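Local coordinates for DUF4974 domain-containing protein (Parabacteroides distasonis, PDB 4M0N) that probably acts as a membrane-bound FecR-type anti-sigma factor, of which this chain is the part holding the FecR and FecR C-terminal domains, at residues S169-L174 with Q180-D185; A209-Y212 with I216-R219. The protein carries 1 engineered substitution. All blocks are in the same frame, centred on the assembly; numbering follows the deposited sequence. Where two conformers were deposited one is given.

Interaction 1. Residues S169-L174 with Q180-D185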
ATOM      1  N   SER A 169      -1.732   3.486 -10.980  1.00 29.36           N
ATOM      2  CA  SER A 169      -1.587   2.904  -9.659  0.50 27.16           C
ATOM      3  C   SER A 169      -2.550   1.730  -9.475  1.00 26.07           C
ATOM      4  O   SER A 169      -2.171   0.707  -8.946  1.00 24.91           O
ATOM      5  CB  SER A 169      -1.811   3.953  -8.562  0.50 28.09           C
ATOM      6  OG  SER A 169      -0.855   4.998  -8.673  0.50 31.63           O
ATOM      7  N   VAL A 170      -3.793   1.899  -9.900  1.00 23.38           N
ATOM      8  CA  VAL A 170      -4.775   0.804  -9.895  1.00 23.46           C
ATOM      9  C   VAL A 170      -4.179  -0.439 -10.558  1.00 21.64           C
ATOM     10  O   VAL A 170      -4.269  -1.540 -10.020  1.00 20.68           O
ATOM     11  CB  VAL A 170      -6.068   1.221 -10.640  1.00 24.42           C
ATOM     12  CG1 VAL A 170      -6.941   0.020 -10.952  1.00 30.33           C
ATOM     13  CG2 VAL A 170      -6.846   2.244  -9.812  1.00 24.32           C
ATOM     14  N   ILE A 171      -3.581  -0.266 -11.728  1.00 23.34           N
ATOM     15  CA  ILE A 171      -3.068  -1.412 -12.463  1.00 24.20           C
ATOM     16  C   ILE A 171      -1.959  -2.121 -11.701  1.00 23.06           C
ATOM     17  O   ILE A 171      -1.874  -3.339 -11.722  1.00 20.60           O
ATOM     18  CB  ILE A 171      -2.599  -1.005 -13.879  1.00 31.67           C
ATOM     19  CG1 ILE A 171      -3.826  -0.690 -14.736  1.00 32.58           C
ATOM     20  CG2 ILE A 171      -1.727  -2.076 -14.501  1.00 33.81           C
ATOM     21  CD1 ILE A 171      -3.461  -0.009 -16.030  1.00 41.83           C
ATOM     22  N   HIS A 172      -1.104  -1.371 -11.019  1.00 22.29           N
ATOM     23  CA  HIS A 172      -0.088  -2.029 -10.193  1.00 21.04           C
ATOM     24  C   HIS A 172      -0.728  -2.841  -9.055  1.00 18.04           C
ATOM     25  O   HIS A 172      -0.334  -3.968  -8.811  1.00 19.54           O
ATOM     26  CB  HIS A 172       0.858  -0.993  -9.633  1.00 21.93           C
ATOM     27  CG  HIS A 172       1.889  -0.539 -10.612  1.00 28.09           C
ATOM     28  ND1 HIS A 172       3.135  -0.088 -10.226  1.00 33.41           N
ATOM     29  CD2 HIS A 172       1.873  -0.497 -11.964  1.00 31.61           C
ATOM     30  CE1 HIS A 172       3.838   0.226 -11.304  1.00 30.61           C
ATOM     31  NE2 HIS A 172       3.094  -0.011 -12.372  1.00 33.19           N
ATOM     32  N   ASP A 173      -1.748  -2.290  -8.402  1.00 18.40           N
ATOM     33  CA  ASP A 173      -2.476  -3.031  -7.369  1.00 18.51           C
ATOM     34  C   ASP A 173      -3.079  -4.310  -7.919  1.00 19.45           C
ATOM     35  O   ASP A 173      -3.035  -5.380  -7.274  1.00 19.63           O
ATOM     36  CB  ASP A 173      -3.621  -2.223  -6.767  1.00 23.42           C
ATOM     37  CG  ASP A 173      -3.157  -1.075  -5.904  1.00 28.29           C
ATOM     38  OD1 ASP A 173      -1.974  -1.024  -5.538  1.00 28.00           O
ATOM     39  OD2 ASP A 173      -4.020  -0.239  -5.570  1.00 34.20           O
ATOM     40  N   LEU A 174      -3.674  -4.216  -9.107  1.00 18.76           N
ATOM     41  CA  LEU A 174      -4.280  -5.399  -9.715  1.00 20.02           C
ATOM     42  C   LEU A 174      -3.247  -6.452 -10.074  1.00 19.32           C
ATOM     43  O   LEU A 174      -3.427  -7.654  -9.766  1.00 19.30           O
ATOM     44  CB  LEU A 174      -5.106  -5.029 -10.947  1.00 21.80           C
ATOM     45  CG  LEU A 174      -6.290  -4.067 -10.746  1.00 22.49           C
ATOM     46  CD1 LEU A 174      -7.018  -3.881 -12.072  1.00 22.78           C
ATOM     47  CD2 LEU A 174      -7.254  -4.508  -9.666  1.00 24.09           C
ATOM     48  N   GLN A 180      -0.968 -11.165 -12.193  1.00 25.55           N
ATOM     49  CA  GLN A 180      -1.287 -11.110 -13.593  1.00 28.48           C
ATOM     50  C   GLN A 180      -0.692  -9.851 -14.199  1.00 27.92           C
ATOM     51  O   GLN A 180      -0.999  -8.754 -13.746  1.00 26.77           O
ATOM     52  CB  GLN A 180      -2.804 -11.118 -13.761  1.00 32.11           C
ATOM     53  CG  GLN A 180      -3.286 -10.853 -15.179  1.00 33.24           C
ATOM     54  CD  GLN A 180      -2.731 -11.854 -16.190  1.00 34.90           C
ATOM     55  OE1 GLN A 180      -3.012 -13.054 -16.103  1.00 41.22           O
ATOM     56  NE2 GLN A 180      -1.937 -11.371 -17.145  1.00 36.34           N
ATOM     57  N   GLU A 181       0.149 -10.002 -15.232  1.00 26.49           N
ATOM     58  CA  GLU A 181       0.739  -8.847 -15.892  1.00 27.63           C
ATOM     59  C   GLU A 181      -0.350  -8.067 -16.625  1.00 28.26           C
ATOM     60  O   GLU A 181      -1.152  -8.626 -17.377  1.00 28.27           O
ATOM     61  CB  GLU A 181       1.838  -9.265 -16.868  1.00 32.86           C
ATOM     62  CG  GLU A 181       2.756  -8.117 -17.274  1.00 37.29           C
ATOM     63  CD  GLU A 181       3.460  -8.338 -18.613  1.00 43.49           C
ATOM     64  OE1 GLU A 181       3.601  -9.500 -19.042  1.00 44.34           O
ATOM     65  OE2 GLU A 181       3.870  -7.335 -19.238  1.00 46.56           O
ATOM     66  N   ILE A 182      -0.386  -6.767 -16.371  1.00 30.55           N
ATOM     67  CA  ILE A 182      -1.334  -5.900 -17.022  1.00 30.09           C
ATOM     68  C   ILE A 182      -0.567  -4.695 -17.521  1.00 30.80           C
ATOM     69  O   ILE A 182       0.110  -4.043 -16.743  1.00 29.27           O
ATOM     70  CB  ILE A 182      -2.428  -5.405 -16.067  1.00 27.96           C
ATOM     71  CG1 ILE A 182      -3.222  -6.569 -15.479  1.00 30.00           C
ATOM     72  CG2 ILE A 182      -3.351  -4.425 -16.781  1.00 31.13           C
ATOM     73  CD1 ILE A 182      -4.135  -6.131 -14.341  1.00 28.28           C
ATOM     74  N   VAL A 183      -0.699  -4.418 -18.812  1.00 32.65           N
ATOM     75  CA  VAL A 183      -0.019  -3.300 -19.454  1.00 37.75           C
ATOM     76  C   VAL A 183      -1.051  -2.357 -20.085  1.00 40.73           C
ATOM     77  O   VAL A 183      -2.140  -2.783 -20.467  1.00 38.91           O
ATOM     78  CB  VAL A 183       0.970  -3.809 -20.527  1.00 40.53           C
ATOM     79  CG1 VAL A 183       1.888  -4.868 -19.935  1.00 42.97           C
ATOM     80  CG2 VAL A 183       0.241  -4.375 -21.740  1.00 45.39           C
ATOM     81  N   LEU A 184      -0.691  -1.079 -20.168  1.00 41.94           N
ATOM     82  CA  LEU A 184      -1.504  -0.057 -20.826  1.00 46.27           C
ATOM     83  C   LEU A 184      -1.048   0.083 -22.266  1.00 45.85           C
ATOM     84  O   LEU A 184       0.156   0.180 -22.518  1.00 44.92           O
ATOM     85  CB  LEU A 184      -1.335   1.293 -20.111  1.00 46.40           C
ATOM     86  CG  LEU A 184      -1.911   1.388 -18.696  1.00 49.80           C
ATOM     87  CD1 LEU A 184      -1.404   2.619 -17.958  1.00 47.79           C
ATOM     88  CD2 LEU A 184      -3.431   1.388 -18.763  1.00 53.39           C
ATOM     89  N   ASP A 185      -2.002   0.066 -23.204  1.00 45.56           N
ATOM     90  CA  ASP A 185      -1.736   0.380 -24.604  1.00 47.45           C
ATOM     91  C   ASP A 185      -0.909   1.675 -24.666  1.00 47.07           C
ATOM     92  O   ASP A 185      -1.362   2.713 -24.189  1.00 47.21           O
ATOM     93  CB  ASP A 185      -3.072   0.543 -25.363  1.00 46.90           C
ATOM     94  CG  ASP A 185      -2.898   0.797 -26.855  1.00 48.98           C
ATOM     95  OD1 ASP A 185      -1.783   1.106 -27.303  1.00 47.73           O
ATOM     96  OD2 ASP A 185      -3.902   0.699 -27.590  1.00 57.24           O
TER
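Ile171 and Ile182 face each other with the same first torsion: in both, CG2 lies anti to the backbone N (chi1 of CG1 -72° and -60°), which turns the two branch methyls into the gap between helix 167-178 and strand 182-184. The pair belongs to the small two-layer alpha/beta unit of the FecR C-terminal domain, a region assigned to the Secretin_N0 clan, where the helix turns back into an edge strand of a three-stranded sheet; the axes of 169-174 and 182-184 run nearly antiparallel at 163° and come within 8.8 Å. The side chains cross at a slant, Ile171 CG2 meeting Ile182 CG2 at 3.7 Å. The same methyl also lies 3.5 Å from Ile182 O, a van der Waals contact with a carbonyl oxygen. One turn further along the helix, Leu174 takes part through its root: its CB rests 3.7 Å from Ile182 CD1, the end of the long branch of that isoleucine. Ile182 is thus held at both branches, CG2 by Ile171 and CD1 by Leu174. Towards the far end of the strand, the CD1 end of Ile171 reaches the isobutyl group of Leu184, although the modelled separation there is too short to be trusted in detail. Ile171, Leu174 and Ile182 are all buried. Behind them, Leu174 continues onto Val206 and Leu207 of helix 203-214, and Ile171 onto Leu227 of the central strand 224-228. That strand pairs in parallel with 182-184, Val183 bonding through its backbone to Ile225 and Leu227. Just before Ile182, the side-chain amide of Gln180 turns back to the neighbouring backbone, where Gln180 NE2 donates a nearly straight 2.9 Å hydrogen bond to Glu181 O, which lies in the amide plane.

Interaction 2. Residues A209-Y212 with I216-R219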
ATOM      1  N   ALA A 209     -15.883  -3.349 -14.223  1.00 33.84           N
ATOM      2  CA  ALA A 209     -16.328  -2.182 -13.477  1.00 32.28           C
ATOM      3  C   ALA A 209     -15.585  -0.931 -13.912  1.00 33.19           C
ATOM      4  O   ALA A 209     -16.171   0.146 -14.017  1.00 36.36           O
ATOM      5  CB  ALA A 209     -16.159  -2.415 -11.997  1.00 30.61           C
ATOM      6  N   ILE A 210     -14.288  -1.077 -14.163  1.00 29.12           N
ATOM      7  CA  ILE A 210     -13.490   0.010 -14.705  1.00 28.86           C
ATOM      8  C   ILE A 210     -13.972   0.379 -16.092  1.00 31.16           C
ATOM      9  O   ILE A 210     -14.084   1.562 -16.392  1.00 34.11           O
ATOM     10  CB  ILE A 210     -11.994  -0.358 -14.733  1.00 27.32           C
ATOM     11  CG1 ILE A 210     -11.459  -0.362 -13.308  1.00 28.14           C
ATOM     12  CG2 ILE A 210     -11.183   0.636 -15.534  1.00 28.52           C
ATOM     13  CD1 ILE A 210     -10.169  -1.112 -13.145  1.00 30.24           C
ATOM     14  N   GLN A 211     -14.257  -0.629 -16.919  1.00 33.38           N
ATOM     15  CA  GLN A 211     -14.794  -0.393 -18.264  1.00 36.35           C
ATOM     16  C   GLN A 211     -16.084   0.408 -18.173  1.00 38.24           C
ATOM     17  O   GLN A 211     -16.238   1.419 -18.860  1.00 39.59           O
ATOM     18  CB  GLN A 211     -15.024  -1.706 -19.018  1.00 37.80           C
ATOM     19  CG  GLN A 211     -15.431  -1.528 -20.481  1.00 40.02           C
ATOM     20  CD  GLN A 211     -15.916  -2.810 -21.119  1.00 41.68           C
ATOM     21  OE1 GLN A 211     -15.304  -3.867 -20.983  1.00 42.71           O
ATOM     22  NE2 GLN A 211     -17.018  -2.717 -21.838  1.00 42.14           N
ATOM     23  N   TYR A 212     -16.996  -0.034 -17.309  1.00 39.63           N
ATOM     24  CA  TYR A 212     -18.260   0.679 -17.085  1.00 46.61           C
ATOM     25  C   TYR A 212     -18.048   2.147 -16.708  1.00 47.79           C
ATOM     26  O   TYR A 212     -18.803   3.018 -17.145  1.00 51.83           O
ATOM     27  CB  TYR A 212     -19.086  -0.033 -16.004  1.00 51.81           C
ATOM     28  CG  TYR A 212     -20.439   0.601 -15.719  1.00 57.20           C
ATOM     29  CD1 TYR A 212     -20.561   1.679 -14.836  1.00 61.24           C
ATOM     30  CD2 TYR A 212     -21.598   0.113 -16.324  1.00 61.93           C
ATOM     31  CE1 TYR A 212     -21.798   2.261 -14.576  1.00 66.03           C
ATOM     32  CE2 TYR A 212     -22.838   0.686 -16.065  1.00 65.94           C
ATOM     33  CZ  TYR A 212     -22.932   1.757 -15.191  1.00 65.74           C
ATOM     34  OH  TYR A 212     -24.162   2.322 -14.936  1.00 73.64           O
ATOM     35  N   ILE A 216     -12.519   2.126 -20.594  1.00 38.85           N
ATOM     36  CA  ILE A 216     -11.315   1.325 -20.817  1.00 39.10           C
ATOM     37  C   ILE A 216     -11.693  -0.147 -21.041  1.00 39.32           C
ATOM     38  O   ILE A 216     -12.409  -0.731 -20.233  1.00 36.28           O
ATOM     39  CB  ILE A 216     -10.349   1.458 -19.623  1.00 37.83           C
ATOM     40  CG1 ILE A 216      -9.818   2.893 -19.538  1.00 37.16           C
ATOM     41  CG2 ILE A 216      -9.170   0.487 -19.732  1.00 40.71           C
ATOM     42  CD1 ILE A 216      -9.258   3.235 -18.179  1.00 34.56           C
ATOM     43  N   ARG A 217     -11.244  -0.728 -22.154  1.00 40.01           N
ATOM     44  CA  ARG A 217     -11.460  -2.147 -22.419  1.00 40.35           C
ATOM     45  C   ARG A 217     -10.188  -2.922 -22.127  1.00 38.52           C
ATOM     46  O   ARG A 217      -9.108  -2.341 -21.949  1.00 37.54           O
ATOM     47  CB  ARG A 217     -11.891  -2.390 -23.870  1.00 43.77           C
ATOM     48  CG  ARG A 217     -13.322  -1.967 -24.167  1.00 47.29           C
ATOM     49  CD  ARG A 217     -13.713  -2.230 -25.614  1.00 51.36           C
ATOM     50  NE  ARG A 217     -14.814  -1.340 -25.994  1.00 55.92           N
ATOM     51  CZ  ARG A 217     -16.110  -1.582 -25.789  1.00 54.13           C
ATOM     52  NH1 ARG A 217     -16.518  -2.719 -25.226  1.00 53.08           N
ATOM     53  NH2 ARG A 217     -17.010  -0.674 -26.159  1.00 54.52           N
ATOM     54  N   TYR A 218     -10.323  -4.238 -22.065  1.00 37.03           N
ATOM     55  CA  TYR A 218      -9.170  -5.114 -21.891  1.00 38.77           C
ATOM     56  C   TYR A 218      -9.255  -6.347 -22.785  1.00 38.86           C
ATOM     57  O   TYR A 218     -10.344  -6.845 -23.048  1.00 39.22           O
ATOM     58  CB  TYR A 218      -9.069  -5.543 -20.430  1.00 37.86           C
ATOM     59  CG  TYR A 218     -10.233  -6.381 -19.955  1.00 37.37           C
ATOM     60  CD1 TYR A 218     -11.432  -5.784 -19.565  1.00 38.00           C
ATOM     61  CD2 TYR A 218     -10.134  -7.767 -19.895  1.00 38.93           C
ATOM     62  CE1 TYR A 218     -12.489  -6.544 -19.112  1.00 39.10           C
ATOM     63  CE2 TYR A 218     -11.189  -8.536 -19.447  1.00 42.61           C
ATOM     64  CZ  TYR A 218     -12.363  -7.917 -19.054  1.00 40.46           C
ATOM     65  OH  TYR A 218     -13.417  -8.690 -18.616  1.00 45.33           O
ATOM     66  N   ARG A 219      -8.103  -6.817 -23.263  1.00 40.12           N
ATOM     67  CA  ARG A 219      -8.012  -8.137 -23.891  1.00 43.03           C
ATOM     68  C   ARG A 219      -6.812  -8.942 -23.396  1.00 44.25           C
ATOM     69  O   ARG A 219      -5.768  -8.380 -23.046  1.00 39.30           O
ATOM     70  CB  ARG A 219      -7.961  -8.009 -25.417  1.00 47.79           C
ATOM     71  CG  ARG A 219      -6.789  -7.195 -25.936  1.00 50.20           C
ATOM     72  CD  ARG A 219      -6.860  -6.968 -27.435  1.00 57.10           C
ATOM     73  NE  ARG A 219      -6.504  -5.586 -27.747  1.00 62.27           N
ATOM     74  CZ  ARG A 219      -5.269  -5.087 -27.716  1.00 59.70           C
ATOM     75  NH1 ARG A 219      -4.222  -5.851 -27.406  1.00 58.20           N
ATOM     76  NH2 ARG A 219      -5.078  -3.808 -28.012  1.00 62.52           N
TER
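Gln211 and Arg217 extend across each other at a slant, their amide and guanidinium planes 52° apart, beside the short connection from helix 203-214 to strand 217-221. This helix-to-strand return leads into the outer strand of the three-stranded sheet in the FecR C-terminal domain. The approach of the two polar ends is no bond: Gln211 NE2 and Arg217 NH1, both donors, stand 3.4 Å apart, and what contact the chains make is loose packing, Gln211 CD lying 4.1 Å from Arg217 CG. Nearer the backbone, Gln211 CB lies 3.0 Å from Ile216 O; Gln211 CG, anti to the backbone N (chi1 -173°), is 3.1 Å from the same Ile216 O, and Gln211 CA makes a CA-H...O contact with that oxygen. With an alanine at this position CB would stay against the carbonyl, but the aliphatic part of Arg217 is likely to lose its cover and the guanidinium to turn more freely. On the buried side, Ile210 and Ile216 meet through methyls, and Ile216 continues onto Phe190 and Leu227. Tyr218 lies on Leu207 and hydrogen-bonds through its OH to Asn208 OD1; the ring also meets the Gln211 amide obliquely, Tyr218 CE1 lying 4.3 Å from Gln211 OE1.

Interactions 1 and 2 follow one another along the chain and join the two helices of the FecR C-terminal domain to opposite edges of one three-stranded sheet, 182-184 at one edge and 217-221 at the other, with 224-228 between them. Their centres are 12 Å apart, and the helices meet directly where Val170 CG1 packs at 4.1 Å on Ile210 CD1. Leu227 on the middle strand is shared, touched by Ile171 from interaction 1 and by Ile216 and Tyr218 from interaction 2; Phe190 likewise meets both Leu184 and Ile216. Both contacts lie away from the magnesium-binding Gly46.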